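Local coordinates for protein 2-pyrone-4,6-dicarboxylic acid hydrolase, putative (Pseudomonas putida, PDB 2FFI) that probably hydrolyses 2-pyrone-4,6-dicarboxylate as a lactonase, and belongs to the TIM-barrel amidohydrolases, at residues H56-Q61 with A275-E280; G85-E90 with Q136-E141; V109-M114 with V140-Q145; G160-I165 with R191-V196. One frame throughout, in Å; residues are numbered along the deposited sequence.

Interaction 1: H56-Q61 with A275-E280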
loop_
_atom_site.group_PDB
_atom_site.type_symbol
_atom_site.label_atom_id
_atom_site.label_comp_id
_atom_site.label_asym_id
_atom_site.label_seq_id
_atom_site.Cartn_x
_atom_site.Cartn_y
_atom_site.Cartn_z
ATOM N N HIS A 56 3.892 -1.644 14.453
ATOM C CA HIS A 56 4.430 -0.666 13.527
ATOM C C HIS A 56 3.496 -0.599 12.338
ATOM O O HIS A 56 2.796 -1.575 12.039
ATOM C CB HIS A 56 5.837 -1.090 13.100
ATOM C CG HIS A 56 6.862 -0.957 14.188
ATOM N ND1 HIS A 56 7.527 0.224 14.444
ATOM C CD2 HIS A 56 7.308 -1.842 15.112
ATOM C CE1 HIS A 56 8.339 0.061 15.473
ATOM N NE2 HIS A 56 8.225 -1.185 15.897
ATOM N N GLY A 57 3.475 0.543 11.660
ATOM C CA GLY A 57 2.594 0.694 10.516
ATOM C C GLY A 57 3.150 1.648 9.480
ATOM O O GLY A 57 4.101 2.374 9.749
ATOM N N VAL A 58 2.547 1.632 8.295
ATOM C CA VAL A 58 2.936 2.472 7.178
ATOM C C VAL A 58 1.796 3.417 6.797
ATOM O O VAL A 58 0.724 2.978 6.370
ATOM C CB VAL A 58 3.268 1.619 5.962
ATOM C CG1 VAL A 58 3.700 2.505 4.813
ATOM C CG2 VAL A 58 4.347 0.623 6.328
ATOM N N LEU A 59 2.019 4.715 6.953
ATOM C CA LEU A 59 0.997 5.698 6.598
ATOM C C LEU A 59 1.092 5.992 5.112
ATOM O O LEU A 59 2.104 6.457 4.629
ATOM C CB LEU A 59 1.206 7.003 7.377
ATOM C CG LEU A 59 1.143 6.957 8.909
ATOM C CD1 LEU A 59 1.376 8.335 9.495
ATOM C CD2 LEU A 59 -0.222 6.406 9.337
ATOM N N VAL A 60 0.049 5.705 4.365
ATOM C CA VAL A 60 0.106 6.016 2.959
ATOM C C VAL A 60 -0.685 7.295 2.769
ATOM O O VAL A 60 -1.666 7.550 3.475
ATOM C CB VAL A 60 -0.478 4.882 2.101
ATOM C CG1 VAL A 60 -0.614 5.331 0.672
ATOM C CG2 VAL A 60 0.434 3.658 2.177
ATOM N N GLN A 61 -0.229 8.124 1.846
ATOM C CA GLN A 61 -0.914 9.376 1.568
ATOM C C GLN A 61 -2.320 9.078 1.031
ATOM O O GLN A 61 -2.485 8.282 0.101
ATOM C CB GLN A 61 -0.116 10.196 0.542
ATOM C CG GLN A 61 -0.838 11.426 0.025
ATOM C CD GLN A 61 -1.025 12.485 1.087
ATOM O OE1 GLN A 61 -1.059 12.190 2.288
ATOM N NE2 GLN A 61 -1.164 13.734 0.649
ATOM N N ALA A 275 11.508 -5.552 5.710
ATOM C CA ALA A 275 12.623 -5.365 4.799
ATOM C C ALA A 275 12.386 -4.135 3.919
ATOM O O ALA A 275 13.153 -3.174 3.971
ATOM C CB ALA A 275 12.814 -6.605 3.943
ATOM N N LEU A 276 11.314 -4.159 3.132
ATOM C CA LEU A 276 10.979 -3.056 2.230
ATOM C C LEU A 276 10.973 -1.681 2.888
ATOM O O LEU A 276 11.425 -0.702 2.298
ATOM C CB LEU A 276 9.612 -3.297 1.587
ATOM C CG LEU A 276 9.291 -2.457 0.355
ATOM C CD1 LEU A 276 10.188 -2.938 -0.771
ATOM C CD2 LEU A 276 7.824 -2.588 -0.021
ATOM N N PHE A 277 10.449 -1.599 4.104
ATOM C CA PHE A 277 10.388 -0.312 4.794
ATOM C C PHE A 277 11.497 -0.141 5.805
ATOM O O PHE A 277 11.492 0.810 6.571
ATOM C CB PHE A 277 9.033 -0.121 5.496
ATOM C CG PHE A 277 7.870 -0.124 4.561
ATOM C CD1 PHE A 277 7.269 -1.317 4.198
ATOM C CD2 PHE A 277 7.421 1.061 3.985
ATOM C CE1 PHE A 277 6.243 -1.340 3.272
ATOM C CE2 PHE A 277 6.391 1.051 3.054
ATOM C CZ PHE A 277 5.801 -0.153 2.696
ATOM N N GLY A 278 12.448 -1.062 5.809
ATOM C CA GLY A 278 13.541 -0.950 6.754
ATOM C C GLY A 278 13.128 -0.678 8.194
ATOM O O GLY A 278 13.308 0.436 8.701
ATOM N N PHE A 279 12.568 -1.691 8.849
ATOM C CA PHE A 279 12.160 -1.572 10.237
ATOM C C PHE A 279 13.205 -2.244 11.110
ATOM O O PHE A 279 12.892 -2.874 12.111
ATOM C CB PHE A 279 10.796 -2.215 10.448
ATOM C CG PHE A 279 9.657 -1.275 10.229
ATOM C CD1 PHE A 279 9.444 -0.212 11.093
ATOM C CD2 PHE A 279 8.799 -1.443 9.162
ATOM C CE1 PHE A 279 8.388 0.669 10.890
ATOM C CE2 PHE A 279 7.739 -0.566 8.955
ATOM C CZ PHE A 279 7.536 0.485 9.819
ATOM N N GLU A 280 14.458 -2.086 10.713
ATOM C CA GLU A 280 15.599 -2.654 11.422
ATOM C C GLU A 280 15.605 -2.334 12.916
ATOM O O GLU A 280 16.330 -1.437 13.353
ATOM C CB GLU A 280 16.898 -2.137 10.779
ATOM C CG GLU A 280 16.969 -2.351 9.257
ATOM C CD GLU A 280 18.117 -1.601 8.593
ATOM O OE1 GLU A 280 18.152 -0.354 8.702
ATOM O OE2 GLU A 280 18.975 -2.257 7.956
#

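Interaction 2: G85-E90 with Q136-E141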
loop_
_atom_site.group_PDB
_atom_site.type_symbol
_atom_site.label_atom_id
_atom_site.label_comp_id
_atom_site.label_asym_id
_atom_site.label_seq_id
_atom_site.Cartn_x
_atom_site.Cartn_y
_atom_site.Cartn_z
ATOM N N GLY A 85 5.252 5.076 6.325
ATOM C CA GLY A 85 4.437 5.817 5.379
ATOM C C GLY A 85 5.041 6.246 4.043
ATOM O O GLY A 85 6.230 6.562 3.940
ATOM N N VAL A 86 4.179 6.263 3.021
ATOM C CA VAL A 86 4.528 6.640 1.657
ATOM C C VAL A 86 3.764 7.912 1.291
ATOM O O VAL A 86 2.675 8.153 1.817
ATOM C CB VAL A 86 4.154 5.520 0.665
ATOM C CG1 VAL A 86 4.497 4.163 1.254
ATOM C CG2 VAL A 86 2.701 5.594 0.308
ATOM N N VAL A 87 4.335 8.728 0.406
ATOM C CA VAL A 87 3.691 9.977 0.001
ATOM C C VAL A 87 3.358 10.070 -1.499
ATOM O O VAL A 87 3.585 9.126 -2.267
ATOM C CB VAL A 87 4.576 11.207 0.377
ATOM C CG1 VAL A 87 4.788 11.271 1.878
ATOM C CG2 VAL A 87 5.915 11.137 -0.342
HETATM N N MSE A 88 2.780 11.204 -1.892
HETATM C CA MSE A 88 2.456 11.474 -3.289
HETATM C C MSE A 88 3.177 12.772 -3.648
HETATM O O MSE A 88 3.006 13.796 -2.995
HETATM C CB MSE A 88 0.942 11.589 -3.502
HETATM C CG MSE A 88 0.230 10.229 -3.507
HETATM SE SE MSE A 88 -1.672 10.254 -4.008
HETATM C CE MSE A 88 -1.441 10.382 -5.957
ATOM N N LEU A 89 4.009 12.716 -4.677
ATOM C CA LEU A 89 4.793 13.876 -5.079
ATOM C C LEU A 89 4.341 14.520 -6.380
ATOM O O LEU A 89 3.842 13.852 -7.286
ATOM C CB LEU A 89 6.255 13.471 -5.207
ATOM C CG LEU A 89 6.862 12.825 -3.966
ATOM C CD1 LEU A 89 8.203 12.208 -4.342
ATOM C CD2 LEU A 89 7.019 13.852 -2.862
ATOM N N GLU A 90 4.541 15.829 -6.472
ATOM C CA GLU A 90 4.160 16.562 -7.670
ATOM C C GLU A 90 5.110 16.143 -8.794
ATOM O O GLU A 90 6.186 15.607 -8.536
ATOM C CB GLU A 90 4.253 18.070 -7.417
ATOM C CG GLU A 90 3.208 18.923 -8.155
ATOM C CD GLU A 90 1.962 19.188 -7.324
ATOM O OE1 GLU A 90 0.938 18.483 -7.497
ATOM O OE2 GLU A 90 2.009 20.110 -6.482
ATOM N N GLN A 136 16.966 7.888 -4.475
ATOM C CA GLN A 136 16.681 7.860 -3.037
ATOM C C GLN A 136 16.430 6.426 -2.584
ATOM O O GLN A 136 16.435 6.135 -1.393
ATOM C CB GLN A 136 15.457 8.716 -2.696
ATOM C CG GLN A 136 15.477 9.250 -1.269
ATOM C CD GLN A 136 16.612 10.226 -1.047
ATOM O OE1 GLN A 136 16.974 10.517 0.088
ATOM N NE2 GLN A 136 17.176 10.748 -2.137
ATOM N N GLY A 137 16.209 5.535 -3.542
ATOM C CA GLY A 137 15.984 4.142 -3.210
ATOM C C GLY A 137 14.540 3.828 -2.901
ATOM O O GLY A 137 14.212 2.685 -2.621
ATOM N N TRP A 138 13.688 4.850 -2.955
ATOM C CA TRP A 138 12.254 4.725 -2.685
ATOM C C TRP A 138 11.546 3.821 -3.680
ATOM O O TRP A 138 11.906 3.768 -4.849
ATOM C CB TRP A 138 11.583 6.106 -2.720
ATOM C CG TRP A 138 11.831 6.934 -1.516
ATOM C CD1 TRP A 138 12.571 6.588 -0.427
ATOM C CD2 TRP A 138 11.297 8.238 -1.243
ATOM N NE1 TRP A 138 12.529 7.599 0.523
ATOM C CE2 TRP A 138 11.755 8.618 0.046
ATOM C CE3 TRP A 138 10.483 9.121 -1.960
ATOM C CZ2 TRP A 138 11.421 9.836 0.630
ATOM C CZ3 TRP A 138 10.152 10.342 -1.377
ATOM C CH2 TRP A 138 10.622 10.686 -0.091
ATOM N N HIS A 139 10.528 3.109 -3.221
ATOM C CA HIS A 139 9.796 2.245 -4.132
ATOM C C HIS A 139 8.596 3.004 -4.671
ATOM O O HIS A 139 8.260 4.080 -4.167
ATOM C CB HIS A 139 9.337 0.965 -3.433
ATOM C CG HIS A 139 8.452 1.197 -2.247
ATOM N ND1 HIS A 139 8.931 1.610 -1.024
ATOM C CD2 HIS A 139 7.114 1.057 -2.097
ATOM C CE1 HIS A 139 7.926 1.712 -0.169
ATOM N NE2 HIS A 139 6.812 1.381 -0.796
ATOM N N VAL A 140 7.967 2.450 -5.703
ATOM C CA VAL A 140 6.796 3.068 -6.321
ATOM C C VAL A 140 5.570 2.184 -6.135
ATOM O O VAL A 140 5.546 1.027 -6.570
ATOM C CB VAL A 140 7.017 3.325 -7.836
ATOM C CG1 VAL A 140 7.683 2.130 -8.479
ATOM C CG2 VAL A 140 5.676 3.606 -8.525
ATOM N N GLU A 141 4.554 2.744 -5.477
ATOM C CA GLU A 141 3.311 2.022 -5.206
ATOM C C GLU A 141 2.281 2.209 -6.302
ATOM O O GLU A 141 2.007 3.331 -6.723
ATOM C CB GLU A 141 2.707 2.482 -3.882
ATOM C CG GLU A 141 2.131 1.357 -3.057
ATOM C CD GLU A 141 1.298 1.871 -1.908
ATOM O OE1 GLU A 141 1.654 2.928 -1.348
ATOM O OE2 GLU A 141 0.296 1.218 -1.549
#

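Interaction 3: V109-M114 with V140-Q145. With PO4 (phosphate ion), chain C.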
loop_
_atom_site.group_PDB
_atom_site.type_symbol
_atom_site.label_atom_id
_atom_site.label_comp_id
_atom_site.label_asym_id
_atom_site.label_seq_id
_atom_site.Cartn_x
_atom_site.Cartn_y
_atom_site.Cartn_z
ATOM N N VAL A 109 6.803 6.220 -2.918
ATOM C CA VAL A 109 5.894 7.196 -3.517
ATOM C C VAL A 109 4.777 6.405 -4.158
ATOM O O VAL A 109 5.015 5.337 -4.729
ATOM C CB VAL A 109 6.553 8.071 -4.633
ATOM C CG1 VAL A 109 7.657 8.952 -4.053
ATOM C CG2 VAL A 109 7.117 7.191 -5.723
ATOM N N ARG A 110 3.560 6.929 -4.050
ATOM C CA ARG A 110 2.383 6.285 -4.618
ATOM C C ARG A 110 1.829 7.186 -5.705
ATOM O O ARG A 110 1.524 8.349 -5.467
ATOM C CB ARG A 110 1.306 6.076 -3.550
ATOM C CG ARG A 110 0.213 5.057 -3.923
ATOM C CD ARG A 110 -1.088 5.354 -3.171
ATOM N NE ARG A 110 -1.977 4.193 -3.038
ATOM C CZ ARG A 110 -3.137 4.221 -2.378
ATOM N NH1 ARG A 110 -3.882 3.129 -2.295
ATOM N NH2 ARG A 110 -3.564 5.347 -1.806
ATOM N N LEU A 111 1.711 6.649 -6.906
ATOM C CA LEU A 111 1.173 7.411 -8.021
ATOM C C LEU A 111 -0.342 7.486 -7.813
ATOM O O LEU A 111 -0.955 8.559 -7.966
ATOM C CB LEU A 111 1.490 6.692 -9.334
ATOM C CG LEU A 111 2.975 6.425 -9.588
ATOM C CD1 LEU A 111 3.131 5.703 -10.885
ATOM C CD2 LEU A 111 3.746 7.733 -9.608
ATOM N N ASN A 112 -0.918 6.328 -7.460
ATOM C CA ASN A 112 -2.355 6.151 -7.199
ATOM C C ASN A 112 -3.270 6.660 -8.313
ATOM O O ASN A 112 -3.760 7.786 -8.254
ATOM C CB ASN A 112 -2.743 6.820 -5.877
ATOM C CG ASN A 112 -4.234 6.701 -5.571
ATOM O OD1 ASN A 112 -4.743 5.623 -5.243
ATOM N ND2 ASN A 112 -4.940 7.818 -5.677
ATOM N N LEU A 113 -3.508 5.824 -9.323
ATOM C CA LEU A 113 -4.357 6.213 -10.449
ATOM C C LEU A 113 -5.835 5.907 -10.164
ATOM O O LEU A 113 -6.639 6.823 -9.981
ATOM C CB LEU A 113 -3.895 5.494 -11.714
ATOM C CG LEU A 113 -2.396 5.538 -12.024
ATOM C CD1 LEU A 113 -1.836 6.938 -11.760
ATOM C CD2 LEU A 113 -1.676 4.518 -11.179
HETATM N N MSE A 114 -6.175 4.619 -10.137
HETATM C CA MSE A 114 -7.527 4.128 -9.841
HETATM C C MSE A 114 -8.631 5.154 -10.042
HETATM O O MSE A 114 -8.950 5.911 -9.127
HETATM C CB MSE A 114 -7.585 3.629 -8.399
HETATM C CG MSE A 114 -8.742 2.696 -8.105
HETATM SE SE MSE A 114 -8.682 1.194 -9.103
HETATM C CE MSE A 114 -10.193 1.349 -9.994
ATOM N N VAL A 140 7.967 2.450 -5.703
ATOM C CA VAL A 140 6.796 3.068 -6.321
ATOM C C VAL A 140 5.570 2.184 -6.135
ATOM O O VAL A 140 5.546 1.027 -6.570
ATOM C CB VAL A 140 7.017 3.325 -7.836
ATOM C CG1 VAL A 140 7.683 2.130 -8.479
ATOM C CG2 VAL A 140 5.676 3.606 -8.525
ATOM N N GLU A 141 4.554 2.744 -5.477
ATOM C CA GLU A 141 3.311 2.022 -5.206
ATOM C C GLU A 141 2.281 2.209 -6.302
ATOM O O GLU A 141 2.007 3.331 -6.723
ATOM C CB GLU A 141 2.707 2.482 -3.882
ATOM C CG GLU A 141 2.131 1.357 -3.057
ATOM C CD GLU A 141 1.298 1.871 -1.908
ATOM O OE1 GLU A 141 1.654 2.928 -1.348
ATOM O OE2 GLU A 141 0.296 1.218 -1.549
ATOM N N LEU A 142 1.706 1.103 -6.749
ATOM C CA LEU A 142 0.696 1.139 -7.793
ATOM C C LEU A 142 -0.681 0.772 -7.251
ATOM O O LEU A 142 -0.807 -0.002 -6.304
ATOM C CB LEU A 142 1.072 0.186 -8.929
ATOM C CG LEU A 142 1.807 0.751 -10.146
ATOM C CD1 LEU A 142 2.411 2.100 -9.843
ATOM C CD2 LEU A 142 2.860 -0.246 -10.586
ATOM N N HIS A 143 -1.709 1.352 -7.853
ATOM C CA HIS A 143 -3.072 1.090 -7.459
ATOM C C HIS A 143 -3.979 1.286 -8.673
ATOM O O HIS A 143 -4.330 2.413 -9.008
ATOM C CB HIS A 143 -3.462 2.041 -6.339
ATOM C CG HIS A 143 -4.857 1.837 -5.843
ATOM N ND1 HIS A 143 -5.511 0.627 -5.931
ATOM C CD2 HIS A 143 -5.723 2.688 -5.241
ATOM C CE1 HIS A 143 -6.721 0.738 -5.406
ATOM N NE2 HIS A 143 -6.871 1.981 -4.981
ATOM N N ARG A 144 -4.335 0.193 -9.343
ATOM C CA ARG A 144 -5.200 0.280 -10.515
ATOM C C ARG A 144 -5.709 -1.102 -10.916
ATOM O O ARG A 144 -5.204 -2.104 -10.418
ATOM C CB ARG A 144 -4.444 0.926 -11.678
ATOM C CG ARG A 144 -5.353 1.662 -12.653
ATOM C CD ARG A 144 -4.557 2.364 -13.736
ATOM N NE ARG A 144 -5.293 3.489 -14.322
ATOM C CZ ARG A 144 -6.390 3.368 -15.060
ATOM N NH1 ARG A 144 -6.898 2.167 -15.316
ATOM N NH2 ARG A 144 -6.975 4.454 -15.540
ATOM N N GLN A 145 -6.700 -1.170 -11.809
ATOM C CA GLN A 145 -7.244 -2.475 -12.212
ATOM C C GLN A 145 -6.118 -3.405 -12.602
ATOM O O GLN A 145 -5.178 -2.972 -13.259
ATOM C CB GLN A 145 -8.178 -2.378 -13.422
ATOM C CG GLN A 145 -9.251 -1.326 -13.373
ATOM C CD GLN A 145 -8.775 -0.031 -13.949
ATOM O OE1 GLN A 145 -8.203 0.801 -13.252
ATOM N NE2 GLN A 145 -8.983 0.140 -15.240
HETATM P P PO4 C . -6.775 3.122 -0.682
HETATM O O1 PO4 C . -5.583 4.007 -0.702
HETATM O O2 PO4 C . -7.619 3.391 -1.874
HETATM O O3 PO4 C . -6.339 1.706 -0.706
HETATM O O4 PO4 C . -7.560 3.389 0.548
#

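Interaction 4: G160-I165 with R191-V196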
loop_
_atom_site.group_PDB
_atom_site.type_symbol
_atom_site.label_atom_id
_atom_site.label_comp_id
_atom_site.label_asym_id
_atom_site.label_seq_id
_atom_site.Cartn_x
_atom_site.Cartn_y
_atom_site.Cartn_z
ATOM N N GLY A 160 14.732 0.292 -12.799
ATOM C CA GLY A 160 15.354 -0.543 -11.778
ATOM C C GLY A 160 15.002 -0.213 -10.342
ATOM O O GLY A 160 15.881 -0.024 -9.493
ATOM N N LEU A 161 13.713 -0.148 -10.055
ATOM C CA LEU A 161 13.302 0.161 -8.710
ATOM C C LEU A 161 12.212 -0.786 -8.232
ATOM O O LEU A 161 11.597 -1.509 -9.026
ATOM C CB LEU A 161 12.861 1.630 -8.615
ATOM C CG LEU A 161 12.137 2.291 -9.786
ATOM C CD1 LEU A 161 10.920 1.469 -10.157
ATOM C CD2 LEU A 161 11.753 3.708 -9.426
ATOM N N ASP A 162 12.002 -0.796 -6.922
ATOM C CA ASP A 162 10.998 -1.640 -6.311
ATOM C C ASP A 162 9.607 -1.176 -6.713
ATOM O O ASP A 162 9.309 0.022 -6.737
ATOM C CB ASP A 162 11.142 -1.607 -4.789
ATOM C CG ASP A 162 12.444 -2.235 -4.307
ATOM O OD1 ASP A 162 12.947 -1.801 -3.240
ATOM O OD2 ASP A 162 12.951 -3.160 -4.980
ATOM N N ILE A 163 8.758 -2.142 -7.039
ATOM C CA ILE A 163 7.398 -1.852 -7.437
ATOM C C ILE A 163 6.443 -2.608 -6.509
ATOM O O ILE A 163 6.460 -3.850 -6.456
ATOM C CB ILE A 163 7.143 -2.295 -8.886
ATOM C CG1 ILE A 163 8.163 -1.633 -9.816
ATOM C CG2 ILE A 163 5.708 -1.959 -9.273
ATOM C CD1 ILE A 163 8.224 -2.244 -11.215
ATOM N N VAL A 164 5.622 -1.842 -5.789
ATOM C CA VAL A 164 4.625 -2.370 -4.871
ATOM C C VAL A 164 3.219 -2.260 -5.457
ATOM O O VAL A 164 2.752 -1.152 -5.721
ATOM C CB VAL A 164 4.633 -1.599 -3.539
ATOM C CG1 VAL A 164 3.562 -2.164 -2.617
ATOM C CG2 VAL A 164 5.996 -1.691 -2.882
ATOM N N ILE A 165 2.551 -3.406 -5.627
ATOM C CA ILE A 165 1.197 -3.470 -6.180
ATOM C C ILE A 165 0.144 -3.551 -5.074
ATOM O O ILE A 165 0.220 -4.423 -4.213
ATOM C CB ILE A 165 1.060 -4.691 -7.120
ATOM C CG1 ILE A 165 2.043 -4.559 -8.270
ATOM C CG2 ILE A 165 -0.324 -4.755 -7.737
ATOM C CD1 ILE A 165 2.091 -5.767 -9.133
ATOM N N ARG A 191 12.195 -9.220 -11.592
ATOM C CA ARG A 191 13.476 -9.639 -11.036
ATOM C C ARG A 191 13.525 -9.399 -9.533
ATOM O O ARG A 191 14.417 -8.703 -9.036
ATOM C CB ARG A 191 14.628 -8.876 -11.694
ATOM C CG ARG A 191 14.580 -8.787 -13.210
ATOM C CD ARG A 191 15.943 -8.346 -13.746
ATOM N NE ARG A 191 15.848 -7.467 -14.909
ATOM C CZ ARG A 191 15.378 -6.222 -14.873
ATOM N NH1 ARG A 191 14.954 -5.699 -13.727
ATOM N NH2 ARG A 191 15.333 -5.500 -15.985
ATOM N N GLY A 192 12.555 -9.971 -8.825
ATOM C CA GLY A 192 12.479 -9.838 -7.381
ATOM C C GLY A 192 12.300 -8.413 -6.911
ATOM O O GLY A 192 12.345 -8.137 -5.711
ATOM N N LYS A 193 12.100 -7.503 -7.859
ATOM C CA LYS A 193 11.924 -6.100 -7.534
ATOM C C LYS A 193 10.432 -5.756 -7.493
ATOM O O LYS A 193 10.051 -4.595 -7.364
ATOM C CB LYS A 193 12.662 -5.234 -8.563
ATOM C CG LYS A 193 14.196 -5.413 -8.590
ATOM C CD LYS A 193 14.961 -4.364 -7.744
ATOM C CE LYS A 193 14.756 -2.939 -8.267
ATOM N NZ LYS A 193 15.558 -1.910 -7.547
ATOM N N VAL A 194 9.581 -6.771 -7.581
ATOM C CA VAL A 194 8.143 -6.535 -7.534
ATOM C C VAL A 194 7.449 -7.102 -6.292
ATOM O O VAL A 194 7.518 -8.302 -5.991
ATOM C CB VAL A 194 7.450 -7.056 -8.817
ATOM C CG1 VAL A 194 7.965 -8.431 -9.165
ATOM C CG2 VAL A 194 5.932 -7.063 -8.629
ATOM N N TRP A 195 6.789 -6.201 -5.569
ATOM C CA TRP A 195 6.067 -6.534 -4.352
ATOM C C TRP A 195 4.587 -6.414 -4.609
ATOM O O TRP A 195 4.130 -5.591 -5.408
ATOM C CB TRP A 195 6.433 -5.570 -3.225
ATOM C CG TRP A 195 7.678 -5.923 -2.516
ATOM C CD1 TRP A 195 7.790 -6.621 -1.350
ATOM C CD2 TRP A 195 9.004 -5.636 -2.942
ATOM N NE1 TRP A 195 9.115 -6.795 -1.021
ATOM C CE2 TRP A 195 9.881 -6.203 -1.985
ATOM C CE3 TRP A 195 9.541 -4.968 -4.045
ATOM C CZ2 TRP A 195 11.261 -6.108 -2.095
ATOM C CZ3 TRP A 195 10.916 -4.877 -4.159
ATOM C CH2 TRP A 195 11.764 -5.446 -3.190
ATOM N N VAL A 196 3.831 -7.241 -3.910
ATOM C CA VAL A 196 2.401 -7.219 -4.043
ATOM C C VAL A 196 1.782 -7.233 -2.652
ATOM O O VAL A 196 2.138 -8.055 -1.801
ATOM C CB VAL A 196 1.918 -8.425 -4.853
ATOM C CG1 VAL A 196 2.534 -9.683 -4.290
ATOM C CG2 VAL A 196 0.397 -8.494 -4.819
#

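Interaction 1: H56-Q61 with A275-E280
V58 meets F277 where a Schellman motif ends helix 262-276 of the TIM barrel and sets F277 and F279 against segment 56-61. In that motif G278, with its positive phi, bonds back through its N to A275 O, and the two phenylalanines on either side of the glycine both reach 56-61. The tight half of the contact is V58 on F277: methyl CG2 sits over the centre of the ring, 3.8 Å from its centroid and only 5° off the normal. With CG1 anti to the backbone N, chi1 of -179° turns both methyls of V58 to this one ring, CG2 over its face and CG1 at CE2; the ring also meets H139 at roughly a right angle. The half built on F279 is looser. Its ring and that of H56 meet obliquely, planes 52° apart and centroids 5.1 Å apart, and V58 CG2 only skirts its edge. Beyond it the chain reaches solvent at E280. The H56 ring is nevertheless fixed in rotation, because ND1 is bonded to Q82 O and NE2 to L10 O. The H56 methylene packs as well: CB lies over the face of F279, 4.2 Å from the ring centroid.

Interaction 2: G85-E90 with Q136-E141
The carboxylate of E141 is shared between a charge and a methyl group: OE2 forms a salt bridge with K197, while OE1 lies against V86, 3.3 Å from CG2. The valine crosses the glutamate at about a right angle. Of its two branches CG2 meets E141 alone, while CG1 lies between E141 OE1 and the ring of H139, 4.2 Å from H139 NE2; both partners come off strand 139-142. No hydrogen bond links the segments. In this TIM barrel, 85-90 occupies the place between 56-61 and strand 108-110: V86 is bonded through its backbone to Q61, and V87 to G108 and R110. Strand 108-110 therefore stands between the two segments, whose touching parts run at 93° to each other and meet through side chains alone. At the other end W138 supplies the surface. Its six-membered ring takes L89 CD1 at the edge, 4.0 Å from CZ3, and V87 CG2 approaches W138 CZ3 obliquely, at 4.4 Å. CG of L89 is anti to its carbonyl carbon (chi1 -55°), which carries the isobutyl group toward the indole. M101 of helix 95-102 touches both L89 and W138, and V109 of strand 108-110 also packs against each of them.

Interaction 3: V109-M114 with V140-Q145
The H143 ring carries M114 over one face and N112 at its edge. CB of M114 lies 3.9 Å from the ring centroid and the selenium sits over the same face at 4.6 Å, whereas OD1 of N112 approaches in the ring plane, 3.1 Å from H143 CD2. That same oxygen lies over the centre of the R110 guanidinium, 3.5 Å above its plane; N112 thus bridges a face of one group and an edge of the other. R110 and H143 run side by side, their flat groups within 7° of parallel. With CG of H143 anti to the backbone N (chi1 -179°), the ring stands alongside the arginine. At the guanidinium edge is a phosphate, probably from the crystallisation liquor: R110 NH2 bonds its O1 at 2.7 Å, and NH1 reaches the same oxygen at a separation too short to be taken literally. H167 also binds this ion, and D166 forms a salt bridge with NH1. In the backbone, E141 N donates to V109 O (2.7 Å, 172° at the hydrogen), followed by a weak bond from L111 N to E141 O. The segments begin on the parallel strands 108-110 and 139-142 of a beta-alpha-beta crossover: its helix 127-136 puts I133 against V109 and V140, while helix 149-156 covers V140 and L142, and strand 163-165 pairs with the far side of 139-142.

Interaction 4: G160-I165 with R191-V196
K193 reaches back along the loop that leads into the neighbouring strand and ends on G160. Its CB stands 3.9 Å from L161 O. The chain bends at chi2 and chi3, which folds it along the backbone of the other segment. CE lies against the backbone of L161, 3.3 Å from L161 C, and near G160 O, and NZ closes on that oxygen with a hydrogen bond of 2.7 Å. The ammonium comes in well above the carbonyl plane, 56° out of it, at a C=O...N angle of 107°. CD passes D162 OD2 and NZ forms a long salt bridge with it, but the position of that oxygen is doubtful.

Past the lysine the strands pair in parallel. I163 N donates to K193 O at 2.8 Å, nearly along the C=O axis; W195 N donates in turn to I163 O, and I165 N to W195 O at 2.7 Å, from a position tilted off the carbonyl plane. This alternation, one residue of each strand bonding to two of the other, is the ladder of a parallel beta-alpha-beta unit in a TIM barrel. Side chains alternate too. V164 CG2 packs on W195 CB at 3.9 Å, while on the face carrying I163, V194, I165 and V196 the methyls I165 CD1 and V194 CG2 meet at 4.1 Å. The face of I163 and I165 is covered by helix 149-156, through V153 and L156 on I163 and I149 on I165. On the face of V164 and W195, L276 of helix 262-276 touches both, and strands 139-142 and 231-234 continue the sheet beyond the pair.

In the fold
Read in order, the contacts trace part of the barrel wall. Interaction 1 passes into interaction 2 through Q61 N and V86 O, 2.9 Å apart and probably hydrogen-bonded; a probable bond from R110 N to V87 O (2.8 Å) then leads to interaction 3, which shares V140 and E141 with interaction 2. L142 N and V164 O, 2.7 Å apart and again probably bonded, carry the sheet on to interaction 4. Segment 275-280 also reaches interaction 4 directly, L276 CD2 lying 3.5 Å from V164 CG2. The phosphate lies beside interaction 3, past the C-terminal ends of the strands, where active sites of TIM barrels are found; the centre of interaction 1 is about 17 Å from that of interaction 3.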